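Local coordinates for protein 1,3-alpha-isomaltosidase (Kribbella flavida DSM 17836, PDB 5X3I) that hydrolyses the alpha-1,3-glucosidic linkages of the cyclic tetrasaccharide cyclobis-(1-6)-alpha-nigerosyl, yielding isomaltose inside the cell, at residues D319-R322 and P327-A330; T315-T320 and L605-P610; N309-V314 and K376-E381. The protein carries 1 engineered substitution. All coordinates share one frame; numbering follows the deposited sequence.

Contact 1. Residues D319-R322 and P327-A330; sequences DTHR and PVGA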
ATOM      1  N   ASP A 319      22.922  -2.017  19.734  1.00 14.13           N
ATOM      2  CA  ASP A 319      23.617  -2.248  20.996  1.00 16.15           C
ATOM      3  C   ASP A 319      22.679  -1.917  22.155  1.00 14.51           C
ATOM      4  O   ASP A 319      22.650  -2.624  23.154  1.00 15.39           O
ATOM      5  CB  ASP A 319      24.908  -1.422  21.099  1.00 15.92           C
ATOM      6  CG  ASP A 319      26.065  -2.037  20.331  1.00 17.16           C
ATOM      7  OD1 ASP A 319      25.902  -3.117  19.754  1.00 17.76           O
ATOM      8  OD2 ASP A 319      27.152  -1.436  20.312  1.00 21.45           O
ATOM      9  N   THR A 320      21.877  -0.869  21.993  1.00 15.34           N
ATOM     10  CA  THR A 320      20.957  -0.491  23.056  1.00 15.93           C
ATOM     11  C   THR A 320      19.878  -1.561  23.238  1.00 14.39           C
ATOM     12  O   THR A 320      19.555  -1.911  24.365  1.00 16.60           O
ATOM     13  CB  THR A 320      20.320   0.894  22.808  1.00 14.63           C
ATOM     14  OG1 THR A 320      21.349   1.891  22.819  1.00 19.54           O
ATOM     15  CG2 THR A 320      19.318   1.223  23.906  1.00 13.05           C
ATOM     16  N   HIS A 321      19.352  -2.096  22.135  1.00 14.17           N
ATOM     17  CA  HIS A 321      18.429  -3.229  22.200  1.00 14.78           C
ATOM     18  C   HIS A 321      19.038  -4.361  23.022  1.00 15.37           C
ATOM     19  O   HIS A 321      18.387  -4.922  23.900  1.00 17.61           O
ATOM     20  CB  HIS A 321      18.087  -3.754  20.799  1.00 13.81           C
ATOM     21  CG  HIS A 321      16.756  -3.297  20.280  1.00 13.50           C
ATOM     22  ND1 HIS A 321      15.575  -3.934  20.594  1.00 13.29           N
ATOM     23  CD2 HIS A 321      16.423  -2.275  19.454  1.00 13.87           C
ATOM     24  CE1 HIS A 321      14.572  -3.319  19.990  1.00 14.26           C
ATOM     25  NE2 HIS A 321      15.060  -2.311  19.292  1.00 13.81           N
ATOM     26  N   ARG A 322      20.288  -4.699  22.712  1.00 14.01           N
ATOM     27  CA  ARG A 322      20.987  -5.768  23.419  1.00 15.84           C
ATOM     28  C   ARG A 322      21.146  -5.446  24.903  1.00 13.49           C
ATOM     29  O   ARG A 322      20.853  -6.267  25.749  1.00 16.28           O
ATOM     30  CB  ARG A 322      22.373  -6.018  22.809  1.00 16.10           C
ATOM     31  CG  ARG A 322      23.223  -7.000  23.622  1.00 16.00           C
ATOM     32  CD  ARG A 322      24.717  -6.822  23.360  1.00 19.37           C
ATOM     33  NE  ARG A 322      25.181  -5.488  23.715  1.00 17.53           N
ATOM     34  CZ  ARG A 322      26.323  -4.966  23.282  1.00 18.19           C
ATOM     35  NH1 ARG A 322      27.116  -5.673  22.480  1.00 18.68           N
ATOM     36  NH2 ARG A 322      26.675  -3.742  23.646  1.00 17.05           N
ATOM     37  N   PRO A 327      14.648  -8.187  22.853  1.00 15.26           N
ATOM     38  CA  PRO A 327      15.024  -9.023  21.710  1.00 15.22           C
ATOM     39  C   PRO A 327      14.570  -8.390  20.403  1.00 16.44           C
ATOM     40  O   PRO A 327      13.468  -7.873  20.355  1.00 20.09           O
ATOM     41  CB  PRO A 327      14.283 -10.337  21.963  1.00 16.83           C
ATOM     42  CG  PRO A 327      13.852 -10.299  23.371  1.00 18.43           C
ATOM     43  CD  PRO A 327      13.712  -8.866  23.758  1.00 15.67           C
ATOM     44  N   VAL A 328      15.417  -8.404  19.386  1.00 15.32           N
ATOM     45  CA  VAL A 328      15.037  -7.917  18.079  1.00 15.88           C
ATOM     46  C   VAL A 328      15.515  -8.914  17.026  1.00 15.60           C
ATOM     47  O   VAL A 328      16.635  -9.402  17.099  1.00 17.59           O
ATOM     48  CB  VAL A 328      15.606  -6.505  17.809  1.00 15.77           C
ATOM     49  CG1 VAL A 328      17.105  -6.460  18.115  1.00 14.03           C
ATOM     50  CG2 VAL A 328      15.331  -6.088  16.390  1.00 16.96           C
ATOM     51  N   GLY A 329      14.640  -9.261  16.085  1.00 14.24           N
ATOM     52  CA  GLY A 329      14.987 -10.202  15.038  1.00  9.97           C
ATOM     53  C   GLY A 329      15.400  -9.619  13.694  1.00 11.93           C
ATOM     54  O   GLY A 329      16.025 -10.308  12.902  1.00 15.46           O
ATOM     55  N   ALA A 330      15.066  -8.359  13.429  1.00 12.28           N
ATOM     56  CA  ALA A 330      15.467  -7.720  12.178  1.00 13.52           C
ATOM     57  C   ALA A 330      15.657  -6.214  12.322  1.00 10.24           C
ATOM     58  O   ALA A 330      14.920  -5.563  13.039  1.00 14.48           O
ATOM     59  CB  ALA A 330      14.451  -7.997  11.092  1.00 12.17           C
TER

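Contact 2. Residues T315-T320 and L605-P610; sequences TARMDT and LRDRTP. With SO4 (sulfate ion), chain H; SO4 (sulfate ion), chain G.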
ATOM      1  N   THR A 315      24.622   0.541  14.654  1.00 15.73           N
ATOM      2  CA  THR A 315      25.234  -0.305  15.665  1.00 15.87           C
ATOM      3  C   THR A 315      24.881   0.216  17.069  1.00 15.02           C
ATOM      4  O   THR A 315      24.613  -0.581  17.954  1.00 16.01           O
ATOM      5  CB  THR A 315      26.776  -0.441  15.466  1.00 17.39           C
ATOM      6  OG1 THR A 315      27.417   0.827  15.553  1.00 19.65           O
ATOM      7  CG2 THR A 315      27.077  -1.045  14.113  1.00 15.53           C
ATOM      8  N   ALA A 316      24.805   1.531  17.258  1.00 15.94           N
ATOM      9  CA  ALA A 316      24.425   2.078  18.572  1.00 17.02           C
ATOM     10  C   ALA A 316      23.014   1.671  18.992  1.00 15.74           C
ATOM     11  O   ALA A 316      22.805   1.234  20.121  1.00 16.38           O
ATOM     12  CB  ALA A 316      24.543   3.590  18.591  1.00 13.12           C
ATOM     13  N   ARG A 317      22.055   1.818  18.079  1.00 16.23           N
ATOM     14  CA  ARG A 317      20.665   1.478  18.363  1.00 13.11           C
ATOM     15  C   ARG A 317      20.505  -0.023  18.660  1.00 11.45           C
ATOM     16  O   ARG A 317      19.773  -0.399  19.569  1.00 13.03           O
ATOM     17  CB  ARG A 317      19.752   1.894  17.191  1.00 14.49           C
ATOM     18  CG  ARG A 317      19.688   3.414  16.911  1.00 14.37           C
ATOM     19  CD  ARG A 317      19.032   4.238  18.032  1.00 14.59           C
ATOM     20  NE  ARG A 317      19.115   5.668  17.732  1.00 16.29           N
ATOM     21  CZ  ARG A 317      20.129   6.451  18.082  1.00 15.55           C
ATOM     22  NH1 ARG A 317      21.145   5.951  18.773  1.00 17.21           N
ATOM     23  NH2 ARG A 317      20.138   7.729  17.735  1.00 15.51           N
ATOM     24  N   MET A 318      21.189  -0.873  17.900  1.00 10.75           N
ATOM     25  CA  MET A 318      21.096  -2.312  18.135  1.00 12.04           C
ATOM     26  C   MET A 318      21.827  -2.700  19.431  1.00 12.74           C
ATOM     27  O   MET A 318      21.389  -3.586  20.142  1.00 13.66           O
ATOM     28  CB  MET A 318      21.650  -3.100  16.944  1.00 12.80           C
ATOM     29  CG  MET A 318      20.832  -2.974  15.654  1.00 13.27           C
ATOM     30  SD  MET A 318      19.104  -3.468  15.828  1.00 14.67           S
ATOM     31  CE  MET A 318      18.306  -1.895  16.093  1.00  9.71           C
ATOM     32  N   ASP A 319      22.922  -2.017  19.734  1.00 14.13           N
ATOM     33  CA  ASP A 319      23.617  -2.248  20.996  1.00 16.15           C
ATOM     34  C   ASP A 319      22.679  -1.917  22.155  1.00 14.51           C
ATOM     35  O   ASP A 319      22.650  -2.624  23.154  1.00 15.39           O
ATOM     36  CB  ASP A 319      24.908  -1.422  21.099  1.00 15.92           C
ATOM     37  CG  ASP A 319      26.065  -2.037  20.331  1.00 17.16           C
ATOM     38  OD1 ASP A 319      25.902  -3.117  19.754  1.00 17.76           O
ATOM     39  OD2 ASP A 319      27.152  -1.436  20.312  1.00 21.45           O
ATOM     40  N   THR A 320      21.877  -0.869  21.993  1.00 15.34           N
ATOM     41  CA  THR A 320      20.957  -0.491  23.056  1.00 15.93           C
ATOM     42  C   THR A 320      19.878  -1.561  23.238  1.00 14.39           C
ATOM     43  O   THR A 320      19.555  -1.911  24.365  1.00 16.60           O
ATOM     44  CB  THR A 320      20.320   0.894  22.808  1.00 14.63           C
ATOM     45  OG1 THR A 320      21.349   1.891  22.819  1.00 19.54           O
ATOM     46  CG2 THR A 320      19.318   1.223  23.906  1.00 13.05           C
ATOM     47  N   LEU A 605      15.337  13.654  19.143  1.00 25.54           N
ATOM     48  CA  LEU A 605      15.012  12.599  18.197  1.00 23.14           C
ATOM     49  C   LEU A 605      13.520  12.294  18.179  1.00 22.31           C
ATOM     50  O   LEU A 605      12.822  12.498  19.157  1.00 23.32           O
ATOM     51  CB  LEU A 605      15.799  11.332  18.534  1.00 19.74           C
ATOM     52  CG  LEU A 605      17.321  11.500  18.568  1.00 21.83           C
ATOM     53  CD1 LEU A 605      17.992  10.221  19.021  1.00 19.14           C
ATOM     54  CD2 LEU A 605      17.840  11.922  17.207  1.00 21.30           C
ATOM     55  N   ARG A 606      13.035  11.881  17.018  1.00 20.96           N
ATOM     56  CA  ARG A 606      11.702  11.308  16.847  1.00 20.94           C
ATOM     57  C   ARG A 606      11.646   9.761  16.807  1.00 19.98           C
ATOM     58  O   ARG A 606      10.647   9.186  16.369  1.00 18.96           O
ATOM     59  CB  ARG A 606      11.017  11.945  15.651  1.00 22.89           C
ATOM     60  CG  ARG A 606      10.528  13.339  16.048  1.00 26.18           C
ATOM     61  CD  ARG A 606       9.557  13.969  15.071  1.00 29.70           C
ATOM     62  NE  ARG A 606       9.073  15.248  15.580  1.00 32.67           N
ATOM     63  CZ  ARG A 606       8.148  15.993  14.980  1.00 34.89           C
ATOM     64  NH1 ARG A 606       7.598  15.597  13.842  1.00 30.00           N
ATOM     65  NH2 ARG A 606       7.773  17.139  15.520  1.00 36.44           N
ATOM     66  N   ASP A 607      12.748   9.101  17.162  1.00 19.51           N
ATOM     67  CA  ASP A 607      12.782   7.634  17.214  1.00 17.46           C
ATOM     68  C   ASP A 607      11.586   7.043  17.971  1.00 18.17           C
ATOM     69  O   ASP A 607      11.093   7.606  18.945  1.00 19.10           O
ATOM     70  CB  ASP A 607      14.065   7.124  17.900  1.00 16.54           C
ATOM     71  CG  ASP A 607      15.305   7.236  17.026  1.00 16.02           C
ATOM     72  OD1 ASP A 607      15.347   8.088  16.121  1.00 16.58           O
ATOM     73  OD2 ASP A 607      16.259   6.466  17.265  1.00 16.12           O
ATOM     74  N   ARG A 608      11.086   5.938  17.447  1.00 15.22           N
ATOM     75  CA  ARG A 608      10.047   5.136  18.079  1.00 15.34           C
ATOM     76  C   ARG A 608      10.606   3.975  18.924  1.00 15.61           C
ATOM     77  O   ARG A 608       9.881   3.026  19.217  1.00 18.21           O
ATOM     78  CB  ARG A 608       9.054   4.622  17.044  1.00 16.53           C
ATOM     79  CG  ARG A 608       7.804   5.514  16.906  1.00 15.35           C
ATOM     80  CD  ARG A 608       8.135   6.962  16.512  1.00 16.32           C
ATOM     81  NE  ARG A 608       6.922   7.708  16.173  1.00 17.49           N
ATOM     82  CZ  ARG A 608       6.850   9.026  16.006  1.00 18.55           C
ATOM     83  NH1 ARG A 608       7.926   9.786  16.146  1.00 20.01           N
ATOM     84  NH2 ARG A 608       5.686   9.591  15.705  1.00 16.71           N
ATOM     85  N   THR A 609      11.917   3.957  19.158  1.00 15.18           N
ATOM     86  CA  THR A 609      12.490   2.953  20.064  1.00 17.20           C
ATOM     87  C   THR A 609      11.837   3.004  21.456  1.00 17.95           C
ATOM     88  O   THR A 609      11.425   4.055  21.917  1.00 18.93           O
ATOM     89  CB  THR A 609      14.016   3.124  20.220  1.00 16.47           C
ATOM     90  OG1 THR A 609      14.309   4.378  20.852  1.00 15.40           O
ATOM     91  CG2 THR A 609      14.705   3.039  18.866  1.00 14.30           C
ATOM     92  N   PRO A 610      11.725   1.854  22.120  1.00 15.48           N
ATOM     93  CA  PRO A 610      11.101   1.831  23.450  1.00 15.69           C
ATOM     94  C   PRO A 610      11.789   2.779  24.431  1.00 17.42           C
ATOM     95  O   PRO A 610      11.114   3.440  25.215  1.00 20.35           O
ATOM     96  CB  PRO A 610      11.271   0.376  23.897  1.00 13.80           C
ATOM     97  CG  PRO A 610      11.450  -0.392  22.655  1.00 15.50           C
ATOM     98  CD  PRO A 610      12.126   0.513  21.671  1.00 15.27           C
TER
HETATM   99  S   SO4 H 806       8.962  17.281  18.798  1.00 69.35           S
HETATM  100  O1  SO4 H 806       8.329  16.548  19.888  1.00 55.00           O
HETATM  101  O2  SO4 H 806      10.101  16.528  18.269  1.00 45.89           O
HETATM  102  O3  SO4 H 806       7.968  17.477  17.752  1.00 54.15           O
HETATM  103  O4  SO4 H 806       9.426  18.579  19.277  1.00 55.76           O
HETATM  104  S   SO4 G 805       5.078  18.416  13.425  1.00 62.55           S
HETATM  105  O1  SO4 G 805       5.370  18.710  14.821  1.00 47.60           O
HETATM  106  O2  SO4 G 805       6.043  17.468  12.885  1.00 47.71           O
HETATM  107  O3  SO4 G 805       3.738  17.847  13.330  1.00 54.31           O
HETATM  108  O4  SO4 G 805       5.154  19.646  12.646  1.00 64.40           O
HETATM  109  O   HOH W   1      18.183   8.200  15.612  1.00 21.17           O

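Contact 3. Residues N309-V314 and K376-E381; sequences NTQQLV and KAMIDE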
ATOM      1  N   ASN A 309      21.210   6.600   9.880  1.00 17.67           N
ATOM      2  CA  ASN A 309      21.813   6.775   8.566  1.00 15.46           C
ATOM      3  C   ASN A 309      23.305   6.507   8.471  1.00 14.40           C
ATOM      4  O   ASN A 309      23.922   6.882   7.478  1.00 14.99           O
ATOM      5  CB  ASN A 309      21.440   8.145   7.979  1.00 17.16           C
ATOM      6  CG  ASN A 309      22.176   9.277   8.606  1.00 16.50           C
ATOM      7  OD1 ASN A 309      22.426   9.284   9.795  1.00 21.27           O
ATOM      8  ND2 ASN A 309      22.515  10.256   7.802  1.00 19.77           N
ATOM      9  N   THR A 310      23.904   6.032   9.562  1.00 14.20           N
ATOM     10  CA  THR A 310      25.320   5.673   9.575  1.00 13.32           C
ATOM     11  C   THR A 310      25.552   4.318  10.241  1.00 13.68           C
ATOM     12  O   THR A 310      24.731   3.861  11.025  1.00 14.73           O
ATOM     13  CB  THR A 310      26.183   6.705  10.332  1.00 15.57           C
ATOM     14  OG1 THR A 310      25.873   6.645  11.727  1.00 17.47           O
ATOM     15  CG2 THR A 310      25.940   8.120   9.817  1.00 15.57           C
ATOM     16  N   GLN A 311      26.698   3.711   9.952  1.00 15.74           N
ATOM     17  CA  GLN A 311      27.114   2.492  10.633  1.00 15.27           C
ATOM     18  C   GLN A 311      27.121   2.707  12.152  1.00 17.81           C
ATOM     19  O   GLN A 311      26.568   1.908  12.894  1.00 15.51           O
ATOM     20  CB  GLN A 311      28.497   2.038  10.137  1.00 15.61           C
ATOM     21  CG  GLN A 311      28.913   0.689  10.684  1.00 13.56           C
ATOM     22  CD  GLN A 311      30.028   0.026   9.890  1.00 16.72           C
ATOM     23  OE1 GLN A 311      30.256   0.336   8.716  1.00 20.89           O
ATOM     24  NE2 GLN A 311      30.717  -0.914  10.528  1.00 16.01           N
ATOM     25  N   GLN A 312      27.704   3.815  12.596  1.00 16.75           N
ATOM     26  CA  GLN A 312      27.758   4.143  14.021  1.00 17.75           C
ATOM     27  C   GLN A 312      26.369   4.173  14.675  1.00 18.24           C
ATOM     28  O   GLN A 312      26.191   3.655  15.772  1.00 17.68           O
ATOM     29  CB  GLN A 312      28.468   5.485  14.236  1.00 17.47           C
ATOM     30  CG  GLN A 312      28.369   6.042  15.666  1.00 23.89           C
ATOM     31  CD  GLN A 312      29.120   7.368  15.834  1.00 38.00           C
ATOM     32  OE1 GLN A 312      29.938   7.738  14.987  1.00 35.23           O
ATOM     33  NE2 GLN A 312      28.838   8.088  16.927  1.00 25.66           N
ATOM     34  N   LEU A 313      25.388   4.755  13.990  1.00 16.53           N
ATOM     35  CA  LEU A 313      24.041   4.854  14.547  1.00 14.77           C
ATOM     36  C   LEU A 313      23.311   3.505  14.590  1.00 16.09           C
ATOM     37  O   LEU A 313      22.716   3.155  15.608  1.00 15.45           O
ATOM     38  CB  LEU A 313      23.213   5.880  13.770  1.00 14.09           C
ATOM     39  CG  LEU A 313      23.533   7.344  14.089  1.00 17.26           C
ATOM     40  CD1 LEU A 313      22.981   8.287  13.030  1.00 15.28           C
ATOM     41  CD2 LEU A 313      22.998   7.721  15.465  1.00 16.62           C
ATOM     42  N   VAL A 314      23.356   2.755  13.491  1.00 15.93           N
ATOM     43  CA  VAL A 314      22.706   1.458  13.458  1.00 14.14           C
ATOM     44  C   VAL A 314      23.298   0.568  14.549  1.00 15.28           C
ATOM     45  O   VAL A 314      22.571  -0.045  15.315  1.00 14.71           O
ATOM     46  CB  VAL A 314      22.845   0.755  12.098  1.00 13.32           C
ATOM     47  CG1 VAL A 314      22.398  -0.684  12.220  1.00 13.99           C
ATOM     48  CG2 VAL A 314      22.042   1.479  11.019  1.00 13.67           C
ATOM     49  N   LYS A 376      30.194  -4.825   5.784  1.00 16.15           N
ATOM     50  CA  LYS A 376      30.225  -6.274   5.951  1.00 15.39           C
ATOM     51  C   LYS A 376      30.454  -6.654   7.416  1.00 18.78           C
ATOM     52  O   LYS A 376      29.820  -7.568   7.924  1.00 17.57           O
ATOM     53  CB  LYS A 376      31.299  -6.915   5.070  1.00 15.82           C
ATOM     54  CG  LYS A 376      31.460  -8.422   5.313  1.00 19.96           C
ATOM     55  CD  LYS A 376      32.364  -9.104   4.287  1.00 24.43           C
ATOM     56  CE  LYS A 376      32.813 -10.501   4.774  1.00 25.07           C
ATOM     57  NZ  LYS A 376      31.673 -11.365   5.221  1.00 25.13           N
ATOM     58  N   ALA A 377      31.354  -5.946   8.094  1.00 18.36           N
ATOM     59  CA  ALA A 377      31.605  -6.218   9.507  1.00 15.63           C
ATOM     60  C   ALA A 377      30.359  -5.935  10.342  1.00 14.35           C
ATOM     61  O   ALA A 377      30.036  -6.691  11.245  1.00 17.58           O
ATOM     62  CB  ALA A 377      32.786  -5.393  10.018  1.00 17.28           C
ATOM     63  N   MET A 378      29.662  -4.845  10.035  1.00 15.15           N
ATOM     64  CA  MET A 378      28.427  -4.521  10.740  1.00 16.89           C
ATOM     65  C   MET A 378      27.407  -5.649  10.582  1.00 16.31           C
ATOM     66  O   MET A 378      26.834  -6.122  11.558  1.00 15.77           O
ATOM     67  CB  MET A 378      27.832  -3.202  10.234  1.00 15.33           C
ATOM     68  CG  MET A 378      26.486  -2.864  10.869  1.00 15.66           C
ATOM     69  SD  MET A 378      25.617  -1.499  10.070  1.00 17.09           S
ATOM     70  CE  MET A 378      25.421  -2.134   8.423  1.00 14.94           C
ATOM     71  N   ILE A 379      27.212  -6.092   9.348  1.00 17.25           N
ATOM     72  CA  ILE A 379      26.212  -7.107   9.053  1.00 18.48           C
ATOM     73  C   ILE A 379      26.619  -8.461   9.639  1.00 14.90           C
ATOM     74  O   ILE A 379      25.783  -9.185  10.151  1.00 15.73           O
ATOM     75  CB  ILE A 379      25.968  -7.234   7.530  1.00 11.79           C
ATOM     76  CG1 ILE A 379      25.343  -5.951   6.989  1.00 13.25           C
ATOM     77  CG2 ILE A 379      25.076  -8.415   7.208  1.00 13.08           C
ATOM     78  CD1 ILE A 379      25.313  -5.883   5.473  1.00 13.37           C
ATOM     79  N   ASP A 380      27.903  -8.790   9.571  1.00 17.00           N
ATOM     80  CA  ASP A 380      28.373 -10.037  10.154  1.00 15.62           C
ATOM     81  C   ASP A 380      28.095 -10.054  11.662  1.00 14.28           C
ATOM     82  O   ASP A 380      27.621 -11.049  12.182  1.00 16.21           O
ATOM     83  CB  ASP A 380      29.859 -10.252   9.864  1.00 18.56           C
ATOM     84  CG  ASP A 380      30.127 -10.576   8.400  1.00 20.91           C
ATOM     85  OD1 ASP A 380      29.162 -10.791   7.640  1.00 22.83           O
ATOM     86  OD2 ASP A 380      31.305 -10.618   8.006  1.00 23.00           O
ATOM     87  N   GLU A 381      28.347  -8.943  12.347  1.00 15.61           N
ATOM     88  CA  GLU A 381      28.071  -8.886  13.781  1.00 15.22           C
ATOM     89  C   GLU A 381      26.582  -9.020  14.075  1.00 15.79           C
ATOM     90  O   GLU A 381      26.207  -9.762  14.973  1.00 16.30           O
ATOM     91  CB  GLU A 381      28.605  -7.602  14.414  1.00 16.04           C
ATOM     92  CG  GLU A 381      28.229  -7.437  15.901  1.00 15.96           C
ATOM     93  CD  GLU A 381      28.781  -8.553  16.819  1.00 19.01           C
ATOM     94  OE1 GLU A 381      29.733  -9.254  16.438  1.00 22.00           O
ATOM     95  OE2 GLU A 381      28.259  -8.722  17.934  1.00 22.82           O
TER

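Contact 1. Residues D319-R322 and P327-A330
Val328 lies over one face of the His321 imidazole, and most of the contact is this meeting of a branched side chain with a flat ring. The two side chains cross at about a right angle. Val328 CB stands 4.1 Å from the centroid of the His321 ring, 23° off its normal, a CH-pi contact displaced toward the rim on the ND1 side. Beside it, Val328 CG1 comes within 3.8 Å of His321 CG. A chi1 of 50° wedges this methyl between the valine's own backbone N and carbonyl carbon, and from there it reaches the CG-ND1 side of the ring. Both imidazole nitrogens are engaged beyond this pair: ND1 is hydrogen-bonded to Ile326 O, just ahead of Pro327, and NE2 to Tyr594 OH. These two bonds fix the ring's rotation while Trp611 meets it edge-to-face. Were His321 replaced by an alanine, Ile326 O and Tyr594 OH would probably lose their imidazole partners and Val328 the flat surface it rests on. Val328 also touches Ala303 of strand 302-304. The arrangement belongs to a beta-alpha-beta crossover of the TIM barrel, in which helix 311-323 packs back onto the chain leading from it into strand 330-333.

Contact 2. Residues T315-T320 and L605-P610
Helix 311-323 presents Arg317 to an irregular loop that carries Leu605 and Asp607, the backbones coming nearest at 8.5 Å between Arg317 CA and Thr609 CA, so side chains, chiefly the long Arg317, span the gap. Arg317 bends at chi2 (-66°) and brings its guanidinium to the carboxylate of Asp607; the Arg317 and Asp607 side chains cross at about a right angle. Arg317 NE donates to Asp607 OD2 at 3.0 Å in a salt bridge bent to 144° at the hydrogen. The oxygen is met nearly along its C-O axis but is tilted from the guanidinium plane, and with the guanidinium and carboxylate planes 59° apart the two groups do not form a flat, two-bond fork. A water supplies the second link: it accepts from Arg317 NH2 at 2.9 Å and donates to Asp607 OD1 at 2.9 Å. Asp607 OD2 is also hydrogen-bonded to Trp308 NE1, so this buried oxygen is gripped from two residues, which is likely to stabilise its charge. Leu605 approaches from the opposite direction to Arg317, its CD1 3.5 Å from Arg317 NH2. Farther along the loop, Arg608 NH1 donates to Arg606 O at 2.8 Å. The Arg606 side chain extends to two sulfate ions, probably from the crystallisation liquor; Arg606 NH1 donates to O2 of the chain G sulfate at 2.6 Å. Thr609 ends the loop as the N-cap of helix 610-617, with OG1 hydrogen-bonded to His612 N. The arrangement is a water-bridged salt bridge of a TIM barrel, tying the helix after the first strand to the loop that follows the eighth.

Contact 3. Residues N309-V314 and K376-E381
Within 376-381, Met378 carries the contact, packing against Gln311 and Val314 of helix 311-323. At Lys376 CB points away from the other helix, and NZ makes a salt bridge with Asp380 OD2, on its syn lone pair, at 2.9 Å. The backbone N of Ala377 is hydrogen-bonded to the side chain of Asp374, which caps the start of the helix. Met378 comes next, with CG anti to its backbone N (chi1 176°), a setting that carries the chain across to the other helix. Gln311 slides past it in the opposite direction: Gln311 NE2 lies 3.7 Å from Met378 CB, and Gln311 CG is 4.0 Å from Met378 SD. The amide of Gln311 finds its polar partner beside the methionine, OE1 being hydrogen-bonded to Asp374 N. At the sulfur, the Val314 side chain crosses that of Met378 at about a right angle, with Val314 CG1 4.0 Å from Met378 SD. The segment closes with Glu381, whose OE2 forms a salt bridge with Arg385. In the first segment, Thr310 is the N-cap of helix 311-323, its OG1 accepting from Leu313 N at 3.0 Å. The contact thus joins the N-terminal halves of two successive barrel helices; Met378 and Val314 both also touch Ile333 of strand 330-333, while Trp372, in the loop before helix 375-384, touches both Gln311 and Met378.

In the fold
All three contacts radiate from helix 311-323 of the TIM-barrel domain. Contact 3 joins its start to helix 375-384, contact 2 its middle to the loop after strand 591-593, and contact 1 its end to the chain entering strand 330-333. The centres of contacts 1 and 2 are about 9 Å apart, and the centre of contact 3 is about 13 Å from each of theirs. Contact 2 touches both others, through Met318 SD and Val328 CG1 and through Thr315 CG2 and Met378 CG. Along the chain, contact 1 is nested within contact 3, whereas contacts 2 and 3 cross. One helix thus links local, successive and barrel-closing neighbours, away from the annotated active-site residues.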